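Local coordinates for SusD superfamily protein (Bacteroides fragilis, PDB 3L22) that probably binds sugars at the outer membrane and so assists their uptake, as other SusD-family proteins do, at residues Ser231-Val236 / Tyr244-Ser249; Phe251-Ala256 / Val322-Tyr327; Ala294-Ile299 / Gly357-Ala362. One frame throughout, in Å; residues are numbered along the deposited sequence.

Contacts 1, 2 and 3 meet round a buried charge network. Glu248 of contact 1 joins the other two: its OE2 bonds Arg326 NH1 of contact 2 at 2.8 Å and its OE1 pairs with Arg358 of contact 3. Arg326 NH1 and Arg358 NH2 lie 3.6 Å apart, and both arginines form salt bridges with Glu248 and Glu388. Contacts 1 and 3, with centres about 15 Å apart, also touch where Lys297 NZ bonds Glu234 OE1 at 2.8 Å, beside a zinc ion on Glu234. Contact 2 lies nearer the chain's centre, and its Phe251 side chain is about 6 Å from that of His197, which with Glu119 binds a zinc ion.

Contact 1. Residues Ser231-Val236 / Tyr244-Ser249; sequences SLPEDV and YFSQES. With ZN (zinc ion), chain D.
Ser231 and Gln247 are joined by a backbone hydrogen bond, Ser231 N donating to Gln247 O at 3.1 Å. The N-H is aimed fairly straight (160°), yet the donor stands above the carbonyl plane, 49° out of it. Ser231 O, for its part, receives a CA-H...O contact from Glu248 CA at 3.2 Å, which brings both polar backbone atoms of Ser231 against the same short piece of chain.

The polar side chains meet through solvent. Ser231 OG lies between its own N and carbonyl carbon (chi1 58°), which sets it 3.5 Å from Gln247 OE1; two waters bond OG and each gives a weak hydrogen bond to OE1.

Van der Waals packing centres on the extended chain of Glu248. Pro233 CD rests 3.7 Å from Glu248 CB, and the methyl Leu232 CD2 approaches the carboxylate, 3.8 Å from Glu248 OE2, although the side chain of Leu232 sets out away from that segment. The buried carboxylate is satisfied elsewhere, by Arg326 and Ala328 N at OE2 and by Arg358 at OE1, a setting that would favour its charged form.

Metal binding falls to the exposed Glu234. Its side chain, bent at the second torsion, presents Glu234 OE2 to a zinc ion at 2.3 Å, and five waters complete six ligands; OE1 forms a salt bridge with Lys297.

The partner segment is shaped by its serines. Glu248 N donates to Ser246 OG at 3.0 Å, and Ser246 N to Ser249 OG at 2.9 Å. Ser249 N also bonds back to Ser246 O, closing a type I beta turn from which the chain enters strand 249-253, with an ST turn at Ser246.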
loop_
_atom_site.group_PDB
_atom_site.type_symbol
_atom_site.label_atom_id
_atom_site.label_comp_id
_atom_site.label_asym_id
_atom_site.label_seq_id
_atom_site.Cartn_x
_atom_site.Cartn_y
_atom_site.Cartn_z
ATOM N N SER A 231 -0.662 -19.539 -0.374
ATOM C CA SER A 231 -1.085 -20.085 -1.650
ATOM C C SER A 231 -2.125 -19.183 -2.288
ATOM O O SER A 231 -2.482 -18.159 -1.711
ATOM C CB SER A 231 -1.610 -21.508 -1.425
ATOM O OG SER A 231 -2.667 -21.481 -0.496
ATOM N N LEU A 232 -2.511 -19.521 -3.520
ATOM C CA LEU A 232 -3.505 -18.815 -4.265
ATOM C C LEU A 232 -4.733 -19.688 -4.289
ATOM O O LEU A 232 -4.794 -20.642 -5.060
ATOM C CB LEU A 232 -3.053 -18.568 -5.712
ATOM C CG LEU A 232 -1.799 -17.729 -5.971
ATOM C CD1 LEU A 232 -1.538 -17.630 -7.480
ATOM C CD2 LEU A 232 -1.932 -16.347 -5.310
ATOM N N PRO A 233 -5.724 -19.388 -3.435
ATOM C CA PRO A 233 -6.991 -20.131 -3.547
ATOM C C PRO A 233 -7.654 -19.930 -4.927
ATOM O O PRO A 233 -7.474 -18.896 -5.558
ATOM C CB PRO A 233 -7.846 -19.505 -2.452
ATOM C CG PRO A 233 -6.848 -18.890 -1.482
ATOM C CD PRO A 233 -5.732 -18.436 -2.317
ATOM N N GLU A 234 -8.419 -20.905 -5.381
ATOM C CA GLU A 234 -9.122 -20.790 -6.662
ATOM C C GLU A 234 -10.255 -19.735 -6.683
ATOM O O GLU A 234 -10.664 -19.264 -7.749
ATOM C CB GLU A 234 -9.696 -22.153 -7.067
ATOM C CG GLU A 234 -8.615 -23.176 -7.389
ATOM C CD GLU A 234 -7.810 -22.855 -8.678
ATOM O OE1 GLU A 234 -8.123 -21.942 -9.488
ATOM O OE2 GLU A 234 -6.833 -23.560 -8.872
ATOM N N ASP A 235 -10.782 -19.408 -5.519
ATOM C CA ASP A 235 -11.885 -18.453 -5.394
ATOM C C ASP A 235 -11.274 -17.082 -5.081
ATOM O O ASP A 235 -10.771 -16.858 -3.975
ATOM C CB ASP A 235 -12.820 -18.927 -4.277
ATOM C CG ASP A 235 -14.037 -18.005 -4.045
ATOM O OD1 ASP A 235 -14.113 -16.837 -4.485
ATOM O OD2 ASP A 235 -14.956 -18.483 -3.364
ATOM N N VAL A 236 -11.386 -16.144 -6.014
ATOM C CA VAL A 236 -10.814 -14.787 -5.826
ATOM C C VAL A 236 -11.647 -13.867 -4.900
ATOM O O VAL A 236 -11.238 -12.741 -4.658
ATOM C CB VAL A 236 -10.612 -14.095 -7.192
ATOM C CG1 VAL A 236 -9.725 -14.979 -8.107
ATOM C CG2 VAL A 236 -11.983 -13.753 -7.863
ATOM N N TYR A 244 -12.621 -12.595 6.235
ATOM C CA TYR A 244 -11.873 -11.509 5.615
ATOM C C TYR A 244 -10.388 -11.792 5.423
ATOM O O TYR A 244 -9.605 -10.864 5.226
ATOM C CB TYR A 244 -12.116 -10.144 6.286
ATOM C CG TYR A 244 -13.583 -9.798 6.451
ATOM C CD1 TYR A 244 -14.362 -9.406 5.367
ATOM C CD2 TYR A 244 -14.208 -9.920 7.685
ATOM C CE1 TYR A 244 -15.712 -9.130 5.519
ATOM C CE2 TYR A 244 -15.544 -9.623 7.844
ATOM C CZ TYR A 244 -16.294 -9.223 6.762
ATOM O OH TYR A 244 -17.631 -8.922 6.943
ATOM N N PHE A 245 -10.000 -13.061 5.461
ATOM C CA PHE A 245 -8.641 -13.465 5.118
ATOM C C PHE A 245 -8.689 -14.913 4.661
ATOM O O PHE A 245 -9.643 -15.623 4.948
ATOM C CB PHE A 245 -7.660 -13.300 6.308
ATOM C CG PHE A 245 -8.002 -14.117 7.538
ATOM C CD1 PHE A 245 -8.885 -13.629 8.496
ATOM C CD2 PHE A 245 -7.441 -15.371 7.737
ATOM C CE1 PHE A 245 -9.198 -14.366 9.618
ATOM C CE2 PHE A 245 -7.724 -16.111 8.869
ATOM C CZ PHE A 245 -8.628 -15.633 9.794
ATOM N N SER A 246 -7.638 -15.329 3.972
ATOM C CA SER A 246 -7.531 -16.649 3.422
ATOM C C SER A 246 -6.073 -17.083 3.561
ATOM O O SER A 246 -5.238 -16.336 4.091
ATOM C CB SER A 246 -7.918 -16.642 1.941
ATOM O OG SER A 246 -6.906 -16.003 1.138
ATOM N N GLN A 247 -5.749 -18.254 3.024
ATOM C CA GLN A 247 -4.361 -18.694 2.898
ATOM C C GLN A 247 -3.485 -17.834 1.959
ATOM O O GLN A 247 -2.271 -18.071 1.891
ATOM C CB GLN A 247 -4.313 -20.139 2.426
ATOM C CG GLN A 247 -4.784 -21.054 3.582
ATOM C CD GLN A 247 -4.793 -22.489 3.231
ATOM O OE1 GLN A 247 -4.647 -22.846 2.063
ATOM N NE2 GLN A 247 -4.992 -23.338 4.223
ATOM N N GLU A 248 -4.092 -16.892 1.236
ATOM C CA GLU A 248 -3.361 -15.904 0.434
ATOM C C GLU A 248 -2.929 -14.658 1.223
ATOM O O GLU A 248 -2.031 -13.928 0.782
ATOM C CB GLU A 248 -4.211 -15.487 -0.762
ATOM C CG GLU A 248 -3.432 -14.871 -1.875
ATOM C CD GLU A 248 -4.271 -14.301 -3.011
ATOM O OE1 GLU A 248 -5.435 -14.732 -3.187
ATOM O OE2 GLU A 248 -3.725 -13.421 -3.750
ATOM N N SER A 249 -3.539 -14.428 2.387
ATOM C CA SER A 249 -3.442 -13.149 3.073
ATOM C C SER A 249 -2.181 -13.075 3.895
ATOM O O SER A 249 -1.970 -13.898 4.778
ATOM C CB SER A 249 -4.659 -12.971 3.995
ATOM O OG SER A 249 -5.858 -13.107 3.267
HETATM ZN ZN ZN D . -5.758 -23.506 -10.906
HETATM O O HOH W 1 -1.353 -22.029 1.973
HETATM O O HOH W 2 -5.339 -22.546 -1.186
HETATM O O HOH W 3 -7.238 -21.904 -11.916
HETATM O O HOH W 4 -4.146 -24.971 -9.977
HETATM O O HOH W 5 -4.489 -21.707 -10.068
HETATM O O HOH W 6 -4.619 -23.382 -13.070
HETATM O O HOH W 7 -7.444 -24.800 -12.020
#

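Contact 2. Residues Phe251-Ala256 / Val322-Tyr327; sequences FSLPMA and VPIFRY. With EDO (1,2-ethanediol), chain B.
Ile324 packs beside Phe251 with the two side chains pointing the same way, Ile324 CB lying 3.7 Å from Phe251 CD2. The branch methyl of Ile324, CG2, is anti to the backbone N and so touches two rings: it lies in plane at the edge of Phe251 and sits over the centre of Phe325, 3.8 Å above that ring. On its other branch Ile324 CG1 meets Leu253 CG at 4.0 Å, the two side chains crossing at a slant. Farther along, the selenomethionine at Met255 bends at its second torsion to bring CE within 3.9 Å of Val322 CG2. Helix 200-213 packs against both phenylalanines, and Phe122 meets the Phe251 ring edge-to-face.

Outside this apolar group runs the backbone pairing of two antiparallel strands. Leu253 and Val322 form a hydrogen-bonded pair, with a bond in each direction. Phe251 O takes two donors, both in its carbonyl plane: Ile324 N at 2.9 Å, somewhat bent at 140°, and Phe325 N at 3.0 Å, nearly straight at 167°. Phe251 N returns a bond to Phe325 O. At the polar edge, on the face of Ser252 and Pro323, one water bonds Ser252 OG at 2.7 Å and donates to Phe325 O at 2.8 Å. Ile324 and Phe325 both stand opposite Phe251, a classic beta bulge in the two-stranded sheet of 249-253 and 322-326.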
loop_
_atom_site.group_PDB
_atom_site.type_symbol
_atom_site.label_atom_id
_atom_site.label_comp_id
_atom_site.label_asym_id
_atom_site.label_seq_id
_atom_site.Cartn_x
_atom_site.Cartn_y
_atom_site.Cartn_z
ATOM N N PHE A 251 -0.750 -9.698 5.079
ATOM C CA PHE A 251 -0.966 -8.633 6.069
ATOM C C PHE A 251 -2.148 -7.755 5.643
ATOM O O PHE A 251 -2.201 -7.312 4.479
ATOM C CB PHE A 251 0.313 -7.779 6.242
ATOM C CG PHE A 251 0.169 -6.674 7.249
ATOM C CD1 PHE A 251 0.022 -6.968 8.599
ATOM C CD2 PHE A 251 0.163 -5.329 6.854
ATOM C CE1 PHE A 251 -0.182 -5.951 9.539
ATOM C CE2 PHE A 251 -0.007 -4.299 7.789
ATOM C CZ PHE A 251 -0.186 -4.606 9.120
ATOM N N SER A 252 -3.055 -7.504 6.590
ATOM C CA SER A 252 -4.257 -6.696 6.391
ATOM C C SER A 252 -4.566 -5.896 7.623
ATOM O O SER A 252 -4.078 -6.196 8.734
ATOM C CB SER A 252 -5.494 -7.575 6.122
ATOM O OG SER A 252 -5.317 -8.427 5.018
ATOM N N LEU A 253 -5.382 -4.867 7.428
ATOM C CA LEU A 253 -5.878 -4.025 8.531
ATOM C C LEU A 253 -7.321 -4.459 8.810
ATOM O O LEU A 253 -8.201 -4.299 7.924
ATOM C CB LEU A 253 -5.828 -2.542 8.169
ATOM C CG LEU A 253 -4.552 -2.060 7.475
ATOM C CD1 LEU A 253 -4.662 -0.525 7.153
ATOM C CD2 LEU A 253 -3.382 -2.359 8.357
ATOM N N PRO A 254 -7.558 -5.051 9.988
ATOM C CA PRO A 254 -8.884 -5.591 10.296
ATOM C C PRO A 254 -9.804 -4.506 10.787
ATOM O O PRO A 254 -9.322 -3.470 11.275
ATOM C CB PRO A 254 -8.589 -6.583 11.424
ATOM C CG PRO A 254 -7.431 -5.925 12.155
ATOM C CD PRO A 254 -6.605 -5.279 11.097
HETATM N N MSE A 255 -11.099 -4.737 10.693
HETATM C CA MSE A 255 -12.116 -3.805 11.176
HETATM C C MSE A 255 -13.011 -4.533 12.167
HETATM O O MSE A 255 -13.224 -5.755 12.046
HETATM C CB MSE A 255 -12.990 -3.398 10.012
HETATM C CG MSE A 255 -12.322 -2.635 8.918
HETATM SE SE MSE A 255 -11.866 -0.856 9.550
HETATM C CE MSE A 255 -10.727 -0.298 8.035
ATOM N N ALA A 256 -13.587 -3.767 13.082
ATOM C CA ALA A 256 -14.546 -4.223 14.045
ATOM C C ALA A 256 -15.615 -3.145 14.161
ATOM O O ALA A 256 -15.358 -1.960 13.889
ATOM C CB ALA A 256 -13.877 -4.490 15.421
ATOM N N VAL A 322 -8.897 -4.274 4.963
ATOM C CA VAL A 322 -8.094 -3.637 3.959
ATOM C C VAL A 322 -6.860 -4.517 3.760
ATOM O O VAL A 322 -6.054 -4.680 4.680
ATOM C CB VAL A 322 -7.724 -2.212 4.386
ATOM C CG1 VAL A 322 -6.814 -1.484 3.320
ATOM C CG2 VAL A 322 -9.039 -1.428 4.652
ATOM N N PRO A 323 -6.724 -5.142 2.577
ATOM C CA PRO A 323 -5.592 -6.006 2.273
ATOM C C PRO A 323 -4.343 -5.213 1.844
ATOM O O PRO A 323 -4.357 -4.503 0.808
ATOM C CB PRO A 323 -6.122 -6.835 1.116
ATOM C CG PRO A 323 -7.017 -5.911 0.374
ATOM C CD PRO A 323 -7.631 -5.015 1.415
ATOM N N ILE A 324 -3.278 -5.302 2.632
ATOM C CA ILE A 324 -2.024 -4.593 2.323
ATOM C C ILE A 324 -1.133 -5.479 1.445
ATOM O O ILE A 324 -0.733 -5.065 0.378
ATOM C CB ILE A 324 -1.300 -4.162 3.619
ATOM C CG1 ILE A 324 -2.215 -3.234 4.465
ATOM C CG2 ILE A 324 0.048 -3.503 3.342
ATOM C CD1 ILE A 324 -2.677 -1.945 3.795
ATOM N N PHE A 325 -0.819 -6.680 1.915
ATOM C CA PHE A 325 -0.023 -7.650 1.183
ATOM C C PHE A 325 -0.763 -8.975 1.092
ATOM O O PHE A 325 -1.211 -9.527 2.125
ATOM C CB PHE A 325 1.305 -7.944 1.906
ATOM C CG PHE A 325 2.160 -6.739 2.174
ATOM C CD1 PHE A 325 2.439 -5.813 1.175
ATOM C CD2 PHE A 325 2.745 -6.568 3.431
ATOM C CE1 PHE A 325 3.248 -4.741 1.425
ATOM C CE2 PHE A 325 3.542 -5.498 3.691
ATOM C CZ PHE A 325 3.802 -4.572 2.690
ATOM N N ARG A 326 -0.862 -9.513 -0.117
ATOM C CA ARG A 326 -1.292 -10.892 -0.313
ATOM C C ARG A 326 -0.404 -11.590 -1.323
ATOM O O ARG A 326 0.354 -10.937 -2.080
ATOM C CB ARG A 326 -2.791 -10.958 -0.674
ATOM C CG ARG A 326 -3.224 -10.318 -1.913
ATOM C CD ARG A 326 -4.742 -10.406 -2.033
ATOM N NE ARG A 326 -5.302 -9.623 -3.115
ATOM C CZ ARG A 326 -5.416 -10.007 -4.401
ATOM N NH1 ARG A 326 -4.989 -11.190 -4.838
ATOM N NH2 ARG A 326 -5.976 -9.187 -5.287
ATOM N N TYR A 327 -0.481 -12.918 -1.335
ATOM C CA TYR A 327 0.498 -13.712 -2.061
ATOM C C TYR A 327 0.516 -13.530 -3.585
ATOM O O TYR A 327 1.565 -13.717 -4.192
ATOM C CB TYR A 327 0.348 -15.188 -1.679
ATOM C CG TYR A 327 1.446 -16.096 -2.180
ATOM C CD1 TYR A 327 2.788 -15.841 -1.910
ATOM C CD2 TYR A 327 1.132 -17.252 -2.887
ATOM C CE1 TYR A 327 3.784 -16.662 -2.414
ATOM C CE2 TYR A 327 2.120 -18.112 -3.356
ATOM C CZ TYR A 327 3.431 -17.815 -3.110
ATOM O OH TYR A 327 4.369 -18.682 -3.569
HETATM C C1 EDO B . 9.024 -19.092 -5.023
HETATM O O1 EDO B . 10.351 -18.993 -4.485
HETATM C C2 EDO B . 8.385 -17.716 -5.226
HETATM O O2 EDO B . 7.172 -17.436 -4.459
HETATM O O HOH W 8 -3.879 -9.410 2.947
#

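Contact 3. Residues Ala294-Ile299 / Gly357-Ala362; sequences ATDKRI and GRSVDA
Ser359 lies against the flat end of Arg298: its CB sits over one face of the guanidinium, 3.2 Å above the plane and displaced toward the rim. Asp296 takes the edge of the same group. Arg298, bent at its third torsion (chi3 -64°), turns back to grip the carboxylate side-on, NE to Asp296 OD1 at 2.9 Å and NH2 to OD2 at 2.9 Å. OD1, only 7° from the guanidinium plane, receives NE on its syn lone pair and accepts Arg298 N as well on the anti side. That second bond is the capping bond of Asp296, the N-cap of helix 297-302, whose first turn here abuts the last turn of helix 345-359. Across the junction, Lys297 N donates to Ser359 O at 2.9 Å.

The extended side chain of Lys297 runs alongside Ser359 until NZ reaches Arg358 O at 2.8 Å, nearly on the line of the C=O bond (174°); its charge is paired with Glu234. Arg298 NH1 leads the opposite way from this contact's carboxylate, to Glu384 and Glu388, so the guanidinium is fixed by acids on two sides. Val360 crosses Arg298 at about a right angle, and its CG2 presses within 3.2 Å of Asp296 OD2. Toward the outer margin, a water accepts from Asp361 N at 2.6 Å and donates weakly to Thr295 O.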
loop_
_atom_site.group_PDB
_atom_site.type_symbol
_atom_site.label_atom_id
_atom_site.label_comp_id
_atom_site.label_asym_id
_atom_site.label_seq_id
_atom_site.Cartn_x
_atom_site.Cartn_y
_atom_site.Cartn_z
ATOM N N ALA A 294 -14.491 -12.193 -20.458
ATOM C CA ALA A 294 -15.759 -12.493 -19.824
ATOM C C ALA A 294 -15.660 -13.692 -18.857
ATOM O O ALA A 294 -16.410 -13.764 -17.869
ATOM C CB ALA A 294 -16.898 -12.738 -20.945
ATOM N N THR A 295 -14.747 -14.629 -19.119
ATOM C CA THR A 295 -14.601 -15.792 -18.255
ATOM C C THR A 295 -13.449 -15.652 -17.237
ATOM O O THR A 295 -13.136 -16.612 -16.545
ATOM C CB THR A 295 -14.330 -17.040 -19.078
ATOM O OG1 THR A 295 -13.188 -16.767 -19.877
ATOM C CG2 THR A 295 -15.531 -17.408 -20.007
ATOM N N ASP A 296 -12.793 -14.489 -17.163
ATOM C CA ASP A 296 -11.791 -14.221 -16.122
ATOM C C ASP A 296 -12.535 -14.134 -14.789
ATOM O O ASP A 296 -13.491 -13.386 -14.675
ATOM C CB ASP A 296 -11.068 -12.902 -16.461
ATOM C CG ASP A 296 -9.891 -12.540 -15.531
ATOM O OD1 ASP A 296 -9.970 -12.693 -14.291
ATOM O OD2 ASP A 296 -8.896 -11.954 -16.061
ATOM N N LYS A 297 -12.080 -14.860 -13.777
ATOM C CA LYS A 297 -12.729 -14.836 -12.435
ATOM C C LYS A 297 -12.867 -13.458 -11.819
ATOM O O LYS A 297 -13.845 -13.195 -11.142
ATOM C CB LYS A 297 -11.983 -15.753 -11.458
ATOM C CG LYS A 297 -12.092 -17.244 -11.802
ATOM C CD LYS A 297 -11.433 -18.108 -10.701
ATOM C CE LYS A 297 -11.226 -19.559 -11.116
ATOM N NZ LYS A 297 -10.185 -20.226 -10.227
ATOM N N ARG A 298 -11.878 -12.587 -12.055
ATOM C CA ARG A 298 -11.850 -11.255 -11.529
ATOM C C ARG A 298 -12.878 -10.342 -12.215
ATOM O O ARG A 298 -13.473 -9.481 -11.570
ATOM C CB ARG A 298 -10.452 -10.697 -11.662
ATOM C CG ARG A 298 -9.411 -11.518 -10.885
ATOM C CD ARG A 298 -7.996 -11.259 -11.316
ATOM N NE ARG A 298 -7.772 -11.678 -12.701
ATOM C CZ ARG A 298 -6.573 -11.778 -13.264
ATOM N NH1 ARG A 298 -5.463 -11.487 -12.583
ATOM N NH2 ARG A 298 -6.476 -12.140 -14.543
ATOM N N ILE A 299 -13.097 -10.569 -13.508
ATOM C CA ILE A 299 -14.102 -9.862 -14.286
ATOM C C ILE A 299 -15.503 -10.317 -13.820
ATOM O O ILE A 299 -16.330 -9.476 -13.468
ATOM C CB ILE A 299 -13.872 -10.055 -15.816
ATOM C CG1 ILE A 299 -12.494 -9.473 -16.226
ATOM C CG2 ILE A 299 -15.040 -9.476 -16.665
ATOM C CD1 ILE A 299 -12.208 -8.052 -15.831
ATOM N N GLY A 357 -3.140 -17.778 -14.358
ATOM C CA GLY A 357 -3.822 -19.079 -14.402
ATOM C C GLY A 357 -4.810 -19.337 -13.285
ATOM O O GLY A 357 -5.730 -20.133 -13.440
ATOM N N ARG A 358 -4.628 -18.680 -12.144
ATOM C CA ARG A 358 -5.624 -18.765 -11.086
ATOM C C ARG A 358 -6.989 -18.214 -11.537
ATOM O O ARG A 358 -8.038 -18.770 -11.149
ATOM C CB ARG A 358 -5.108 -18.169 -9.788
ATOM C CG ARG A 358 -6.051 -18.352 -8.578
ATOM C CD ARG A 358 -6.927 -17.167 -8.312
ATOM N NE ARG A 358 -6.219 -15.946 -7.942
ATOM C CZ ARG A 358 -5.924 -15.553 -6.700
ATOM N NH1 ARG A 358 -6.220 -16.310 -5.643
ATOM N NH2 ARG A 358 -5.314 -14.382 -6.503
ATOM N N SER A 359 -6.972 -17.171 -12.382
ATOM C CA SER A 359 -8.196 -16.499 -12.803
ATOM C C SER A 359 -8.637 -16.738 -14.262
ATOM O O SER A 359 -9.814 -16.544 -14.582
ATOM C CB SER A 359 -8.042 -14.996 -12.554
ATOM O OG SER A 359 -7.944 -14.712 -11.162
ATOM N N VAL A 360 -7.687 -17.095 -15.134
ATOM C CA VAL A 360 -7.908 -17.185 -16.594
ATOM C C VAL A 360 -7.491 -18.568 -17.054
ATOM O O VAL A 360 -6.367 -18.938 -16.871
ATOM C CB VAL A 360 -7.062 -16.125 -17.385
ATOM C CG1 VAL A 360 -7.209 -16.286 -18.919
ATOM C CG2 VAL A 360 -7.462 -14.658 -16.971
ATOM N N ASP A 361 -8.385 -19.329 -17.651
ATOM C CA ASP A 361 -8.034 -20.653 -18.211
ATOM C C ASP A 361 -7.009 -20.582 -19.356
ATOM O O ASP A 361 -7.253 -19.942 -20.385
ATOM C CB ASP A 361 -9.301 -21.301 -18.745
ATOM C CG ASP A 361 -9.055 -22.678 -19.360
ATOM O OD1 ASP A 361 -8.262 -23.483 -18.822
ATOM O OD2 ASP A 361 -9.683 -22.951 -20.398
ATOM N N ALA A 362 -5.890 -21.276 -19.173
ATOM C CA ALA A 362 -4.738 -21.194 -20.059
ATOM C C ALA A 362 -5.037 -21.721 -21.432
ATOM O O ALA A 362 -4.596 -21.141 -22.419
ATOM C CB ALA A 362 -3.545 -21.948 -19.477
HETATM O O HOH W 9 -10.968 -18.892 -17.853
#